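Local coordinates for DNA mimic protein DMP12 (Neisseria meningitidis MC58, PDB 3W1O), which mimics the shape and charge of DNA, binds the dimeric histone-like protein HU and partly keeps it from DNA, at residues Cys11-Val16 against Ser34-Glu39; Asn6-Cys11 against Trp27-Ile32. All blocks are in the same frame, centred on the assembly; numbering follows the deposited sequence.

Contact 1 (Cys11-Val16 against Ser34-Glu39); sequences CLKDNV and SETVVE. With MG (magnesium ion), chain C.
C11 and T36 meet with their CA atoms 5.5 Å apart, and C11 N donates to T36 O at 3.0 Å with an N-H...O angle of 155°. The T36 hydroxyl returns a second bond. T36 OG1 donates to C11 O at 2.8 Å, with OG1 tilted 28° from the carbonyl plane of C11. T36 thus holds both the N-H and the C=O of C11, one through its backbone and the other through its side chain. The hydroxyl reaches that carbonyl because chi1 of T36 is 65°, which sets OG1 between its own backbone N and carbonyl carbon. S34 OG in turn donates to T36 OG1 at 2.6 Å. The two hydroxyls and the C11 carbonyl therefore form a short chain of hydrogen bonds, and the serine probably helps to hold the threonine hydroxyl in place.

C11 SG packs against T36 CB at 3.8 Å. The K13 chain crosses the T36 side chain at about a right angle, and K13 CE lies 3.5 Å from S34 OG.

The contact lies at one end of strands 7-10 and 37-40, antiparallel neighbours in the sheet. A type I turn, S34 to V37, leads into strand 37-40. Y107 of helix 96-111 packs on both C11 and T36, while W27 of helix 21-30 touches K13 and T36.

Further along the first loop, K13 to V16 forms another type I turn, with V16 N hydrogen-bonded to K13 O. The D14 side chain does not reach the 34-39 segment. Its OD1 binds the magnesium ion at 2.2 Å, and four waters also coordinate the metal. Y107 OH is hydrogen-bonded to the backbone N of D14.

Contact 2 (Asn6-Cys11 against Trp27-Ile32); sequences NLLIFC and WAYKNI
L8 lies against A28, Y29 and I32, its side chain reaching from the strand to helix 21-30 and the loop after it. From CB, which points toward the 27-32 segment, the chain passes to CG, 3.6 Å from Y29 CE1. With chi1 at -58°, CG stands beside the backbone N of L8, and the two methyls part there. CD1 sits over the centre of the Y29 ring in a CH-pi contact, 3.5 Å from the centroid and 8° off the normal. The same methyl also touches A28 CB. CD2 turns to I32 CD1, at 3.6 Å.

The Y29 ring has a polar tie as well. Its OH donates to N6 O at 2.7 Å, with that oxygen at the ring edge and in its plane. The L8 methyl on one face and the bond at the hydroxyl together probably limit how the ring can turn. H5 also stacks with Y29.

This is the packing of helix 21-30 on one side of the antiparallel sheet, through L8 and F10 of strand 7-10. I9, between them, packs against I101 of helix 96-111. A28 CB is centred over one face of the F10 ring, 3.5 Å from its centroid. W27 CZ3 passes 3.6 Å from C11 O, while F10 CD1 lies at the edge of the indole. N31 ND2 donates to W27 O.

How the contacts relate
Contact 1 and contact 2 share C11, and their centres are about 8 Å apart. Strand 7-10 connects them: one edge pairs with strand 37-40, and one face receives helix 21-30. Between the strands, V38 N and I9 O are 2.7 Å apart, a probable hydrogen bond. N6 ND2 lies 3.0 Å from E39 OE2, also probably bonded. The helix meets the loop of contact 1 where L12 CD2 touches W27 CE3 at 3.4 Å. The magnesium ion lies well away from the shared residue, 10.7 Å from C11 SG. Both contacts lie on the same side of the chain's centre.

Contact 1 (Cys11-Val16 against Ser34-Glu39)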
loop_
_atom_site.group_PDB
_atom_site.type_symbol
_atom_site.label_atom_id
_atom_site.label_comp_id
_atom_site.label_asym_id
_atom_site.label_seq_id
_atom_site.Cartn_x
_atom_site.Cartn_y
_atom_site.Cartn_z
ATOM N N CYS A 11 5.657 2.574 -3.193
ATOM C CA CYS A 11 6.958 3.156 -2.841
ATOM C C CYS A 11 7.590 3.597 -4.132
ATOM O O CYS A 11 7.099 3.277 -5.220
ATOM C CB CYS A 11 7.820 2.155 -2.033
ATOM S SG CYS A 11 8.282 0.698 -2.989
ATOM N N LEU A 12 8.619 4.439 -4.036
ATOM C CA LEU A 12 9.408 4.780 -5.168
ATOM C C LEU A 12 10.198 3.566 -5.639
ATOM O O LEU A 12 10.551 2.664 -4.841
ATOM C CB LEU A 12 10.383 5.877 -4.812
ATOM C CG LEU A 12 9.695 7.152 -4.352
ATOM C CD1 LEU A 12 10.681 8.340 -4.159
ATOM C CD2 LEU A 12 8.624 7.519 -5.348
ATOM N N LYS A 13 10.502 3.587 -6.919
ATOM C CA LYS A 13 11.448 2.645 -7.491
ATOM C C LYS A 13 12.874 2.850 -6.998
ATOM O O LYS A 13 13.250 3.949 -6.621
ATOM C CB LYS A 13 11.470 2.831 -8.989
ATOM C CG LYS A 13 10.360 2.099 -9.651
ATOM C CD LYS A 13 10.270 2.576 -11.066
ATOM C CE LYS A 13 9.700 1.531 -11.946
ATOM N NZ LYS A 13 10.051 1.983 -13.331
ATOM N N ASP A 14 13.641 1.773 -7.075
ATOM C CA ASP A 14 15.054 1.720 -6.740
ATOM C C ASP A 14 15.806 2.970 -7.198
ATOM O O ASP A 14 16.479 3.626 -6.396
ATOM C CB ASP A 14 15.673 0.447 -7.335
ATOM C CG ASP A 14 17.164 0.328 -7.051
ATOM O OD1 ASP A 14 17.637 0.951 -6.067
ATOM O OD2 ASP A 14 17.843 -0.400 -7.812
ATOM N N ASN A 15 15.713 3.368 -8.449
ATOM C CA ASN A 15 16.648 4.480 -8.723
ATOM C C ASN A 15 15.984 5.841 -8.900
ATOM O O ASN A 15 16.400 6.660 -9.700
ATOM C CB ASN A 15 17.750 4.103 -9.741
ATOM C CG ASN A 15 18.961 3.341 -9.068
ATOM O OD1 ASN A 15 19.521 3.776 -8.047
ATOM N ND2 ASN A 15 19.369 2.220 -9.672
ATOM N N VAL A 16 14.947 6.047 -8.093
ATOM C CA VAL A 16 14.166 7.259 -8.045
ATOM C C VAL A 16 14.293 7.743 -6.602
ATOM O O VAL A 16 13.924 7.031 -5.647
ATOM C CB VAL A 16 12.664 6.978 -8.335
ATOM C CG1 VAL A 16 11.849 8.233 -8.146
ATOM C CG2 VAL A 16 12.456 6.429 -9.751
ATOM N N SER A 34 4.235 1.091 -12.660
ATOM C CA SER A 34 5.250 0.512 -11.786
ATOM C C SER A 34 4.764 -0.667 -10.918
ATOM O O SER A 34 3.676 -0.635 -10.335
ATOM C CB SER A 34 5.932 1.615 -10.938
ATOM O OG SER A 34 6.829 1.024 -10.003
ATOM N N GLU A 35 5.617 -1.690 -10.791
ATOM C CA GLU A 35 5.404 -2.781 -9.867
ATOM C C GLU A 35 5.379 -2.261 -8.415
ATOM O O GLU A 35 4.922 -2.952 -7.505
ATOM C CB GLU A 35 6.540 -3.842 -10.013
ATOM C CG GLU A 35 7.891 -3.410 -9.430
ATOM C CD GLU A 35 8.959 -4.451 -9.675
ATOM O OE1 GLU A 35 8.939 -5.462 -8.948
ATOM O OE2 GLU A 35 9.799 -4.240 -10.566
ATOM N N THR A 36 5.839 -1.031 -8.217
ATOM C CA THR A 36 5.938 -0.470 -6.841
ATOM C C THR A 36 4.694 0.323 -6.482
ATOM O O THR A 36 4.627 0.876 -5.387
ATOM C CB THR A 36 7.154 0.459 -6.649
ATOM O OG1 THR A 36 7.007 1.642 -7.471
ATOM C CG2 THR A 36 8.488 -0.310 -7.006
ATOM N N VAL A 37 3.721 0.374 -7.405
ATOM C CA VAL A 37 2.535 1.191 -7.204
ATOM C C VAL A 37 1.337 0.283 -7.301
ATOM O O VAL A 37 1.188 -0.474 -8.299
ATOM C CB VAL A 37 2.389 2.350 -8.204
ATOM C CG1 VAL A 37 0.990 3.017 -8.034
ATOM C CG2 VAL A 37 3.492 3.373 -8.055
ATOM N N VAL A 38 0.481 0.312 -6.286
ATOM C CA VAL A 38 -0.793 -0.377 -6.422
ATOM C C VAL A 38 -1.889 0.704 -6.501
ATOM O O VAL A 38 -2.037 1.491 -5.590
ATOM C CB VAL A 38 -1.079 -1.303 -5.240
ATOM C CG1 VAL A 38 -2.394 -2.054 -5.469
ATOM C CG2 VAL A 38 0.070 -2.318 -5.058
ATOM N N GLU A 39 -2.672 0.698 -7.576
ATOM C CA GLU A 39 -3.809 1.586 -7.710
ATOM C C GLU A 39 -5.038 0.792 -7.312
ATOM O O GLU A 39 -5.228 -0.328 -7.796
ATOM C CB GLU A 39 -3.911 1.983 -9.195
ATOM C CG GLU A 39 -5.082 2.854 -9.526
ATOM C CD GLU A 39 -5.167 3.096 -11.020
ATOM O OE1 GLU A 39 -4.920 2.152 -11.820
ATOM O OE2 GLU A 39 -5.490 4.238 -11.364
HETATM MG MG MG C . 18.909 1.325 -4.295
HETATM O O HOH W 1 16.852 1.707 -3.355
HETATM O O HOH W 2 19.842 1.789 -2.315
HETATM O O HOH W 3 20.397 -0.183 -4.803
HETATM O O HOH W 4 18.215 -0.717 -3.539
#

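Contact 2 (Asn6-Cys11 against Trp27-Ile32)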
loop_
_atom_site.group_PDB
_atom_site.type_symbol
_atom_site.label_atom_id
_atom_site.label_comp_id
_atom_site.label_asym_id
_atom_site.label_seq_id
_atom_site.Cartn_x
_atom_site.Cartn_y
_atom_site.Cartn_z
ATOM N N ASN A 6 -7.779 7.532 -7.666
ATOM C CA ASN A 6 -7.784 6.245 -6.940
ATOM C C ASN A 6 -6.804 6.256 -5.769
ATOM O O ASN A 6 -5.824 6.976 -5.794
ATOM C CB ASN A 6 -7.421 5.102 -7.881
ATOM C CG ASN A 6 -8.526 4.776 -8.851
ATOM O OD1 ASN A 6 -9.675 4.627 -8.461
ATOM N ND2 ASN A 6 -8.171 4.625 -10.112
ATOM N N LEU A 7 -7.081 5.429 -4.781
ATOM C CA LEU A 7 -6.190 5.152 -3.647
ATOM C C LEU A 7 -4.913 4.528 -4.156
ATOM O O LEU A 7 -4.971 3.633 -4.991
ATOM C CB LEU A 7 -6.883 4.177 -2.682
ATOM C CG LEU A 7 -6.054 3.438 -1.625
ATOM C CD1 LEU A 7 -5.391 4.480 -0.689
ATOM C CD2 LEU A 7 -7.038 2.543 -0.897
ATOM N N LEU A 8 -3.768 5.006 -3.658
ATOM C CA LEU A 8 -2.502 4.369 -4.029
ATOM C C LEU A 8 -1.835 3.808 -2.806
ATOM O O LEU A 8 -1.847 4.416 -1.735
ATOM C CB LEU A 8 -1.558 5.343 -4.728
ATOM C CG LEU A 8 -2.044 6.033 -6.022
ATOM C CD1 LEU A 8 -0.894 6.878 -6.568
ATOM C CD2 LEU A 8 -2.544 5.030 -7.074
ATOM N N ILE A 9 -1.233 2.640 -2.971
ATOM C CA ILE A 9 -0.280 2.152 -1.956
ATOM C C ILE A 9 0.989 1.978 -2.755
ATOM O O ILE A 9 0.973 1.256 -3.760
ATOM C CB ILE A 9 -0.744 0.821 -1.399
ATOM C CG1 ILE A 9 -2.070 1.038 -0.621
ATOM C CG2 ILE A 9 0.399 0.155 -0.559
ATOM C CD1 ILE A 9 -2.692 -0.225 0.005
ATOM N N PHE A 10 2.067 2.654 -2.386
ATOM C CA PHE A 10 3.239 2.567 -3.225
ATOM C C PHE A 10 4.549 2.870 -2.497
ATOM O O PHE A 10 4.522 3.399 -1.348
ATOM C CB PHE A 10 3.100 3.535 -4.428
ATOM C CG PHE A 10 3.327 5.000 -4.084
ATOM C CD1 PHE A 10 4.586 5.593 -4.247
ATOM C CD2 PHE A 10 2.283 5.764 -3.567
ATOM C CE1 PHE A 10 4.804 6.968 -3.857
ATOM C CE2 PHE A 10 2.495 7.110 -3.206
ATOM C CZ PHE A 10 3.768 7.700 -3.375
ATOM N N CYS A 11 5.657 2.574 -3.193
ATOM C CA CYS A 11 6.958 3.156 -2.841
ATOM C C CYS A 11 7.590 3.597 -4.132
ATOM O O CYS A 11 7.099 3.277 -5.220
ATOM C CB CYS A 11 7.820 2.155 -2.033
ATOM S SG CYS A 11 8.282 0.698 -2.989
ATOM N N TRP A 27 4.655 11.558 -8.862
ATOM C CA TRP A 27 5.391 10.451 -9.465
ATOM C C TRP A 27 4.526 9.185 -9.468
ATOM O O TRP A 27 4.430 8.519 -10.512
ATOM C CB TRP A 27 6.717 10.190 -8.753
ATOM C CG TRP A 27 7.496 9.065 -9.346
ATOM C CD1 TRP A 27 8.456 9.156 -10.310
ATOM C CD2 TRP A 27 7.398 7.667 -8.991
ATOM N NE1 TRP A 27 8.961 7.912 -10.576
ATOM C CE2 TRP A 27 8.324 6.976 -9.797
ATOM C CE3 TRP A 27 6.607 6.940 -8.063
ATOM C CZ2 TRP A 27 8.505 5.562 -9.731
ATOM C CZ3 TRP A 27 6.781 5.543 -7.977
ATOM C CH2 TRP A 27 7.710 4.867 -8.819
ATOM N N ALA A 28 3.877 8.869 -8.342
ATOM C CA ALA A 28 3.115 7.616 -8.256
ATOM C C ALA A 28 1.965 7.627 -9.281
ATOM O O ALA A 28 1.782 6.648 -10.005
ATOM C CB ALA A 28 2.587 7.446 -6.848
ATOM N N TYR A 29 1.220 8.739 -9.331
ATOM C CA TYR A 29 0.076 8.829 -10.269
ATOM C C TYR A 29 0.530 8.786 -11.705
ATOM O O TYR A 29 -0.228 8.324 -12.571
ATOM C CB TYR A 29 -0.771 10.084 -10.012
ATOM C CG TYR A 29 -1.742 9.870 -8.873
ATOM C CD1 TYR A 29 -2.772 8.920 -8.968
ATOM C CD2 TYR A 29 -1.619 10.593 -7.689
ATOM C CE1 TYR A 29 -3.665 8.707 -7.895
ATOM C CE2 TYR A 29 -2.502 10.391 -6.627
ATOM C CZ TYR A 29 -3.516 9.464 -6.726
ATOM O OH TYR A 29 -4.368 9.268 -5.643
ATOM N N LYS A 30 1.758 9.257 -11.950
ATOM C CA LYS A 30 2.399 9.156 -13.280
ATOM C C LYS A 30 3.074 7.822 -13.590
ATOM O O LYS A 30 3.500 7.606 -14.733
ATOM C CB LYS A 30 3.467 10.248 -13.446
ATOM C CG LYS A 30 2.854 11.636 -13.653
ATOM C CD LYS A 30 3.869 12.723 -13.285
ATOM C CE LYS A 30 4.688 13.132 -14.489
ATOM N NZ LYS A 30 5.272 14.490 -14.220
ATOM N N ASN A 31 3.208 6.954 -12.590
ATOM C CA ASN A 31 3.898 5.665 -12.774
ATOM C C ASN A 31 3.060 4.510 -12.290
ATOM O O ASN A 31 3.541 3.581 -11.607
ATOM C CB ASN A 31 5.238 5.710 -12.043
ATOM C CG ASN A 31 6.239 6.554 -12.793
ATOM O OD1 ASN A 31 6.841 6.063 -13.748
ATOM N ND2 ASN A 31 6.362 7.853 -12.432
ATOM N N ILE A 32 1.781 4.588 -12.615
ATOM C CA ILE A 32 0.877 3.490 -12.269
ATOM C C ILE A 32 1.338 2.194 -12.937
ATOM O O ILE A 32 0.967 1.117 -12.482
ATOM C CB ILE A 32 -0.595 3.777 -12.634
ATOM C CG1 ILE A 32 -1.101 5.017 -11.890
ATOM C CG2 ILE A 32 -1.470 2.530 -12.371
ATOM C CD1 ILE A 32 -1.287 4.829 -10.465
#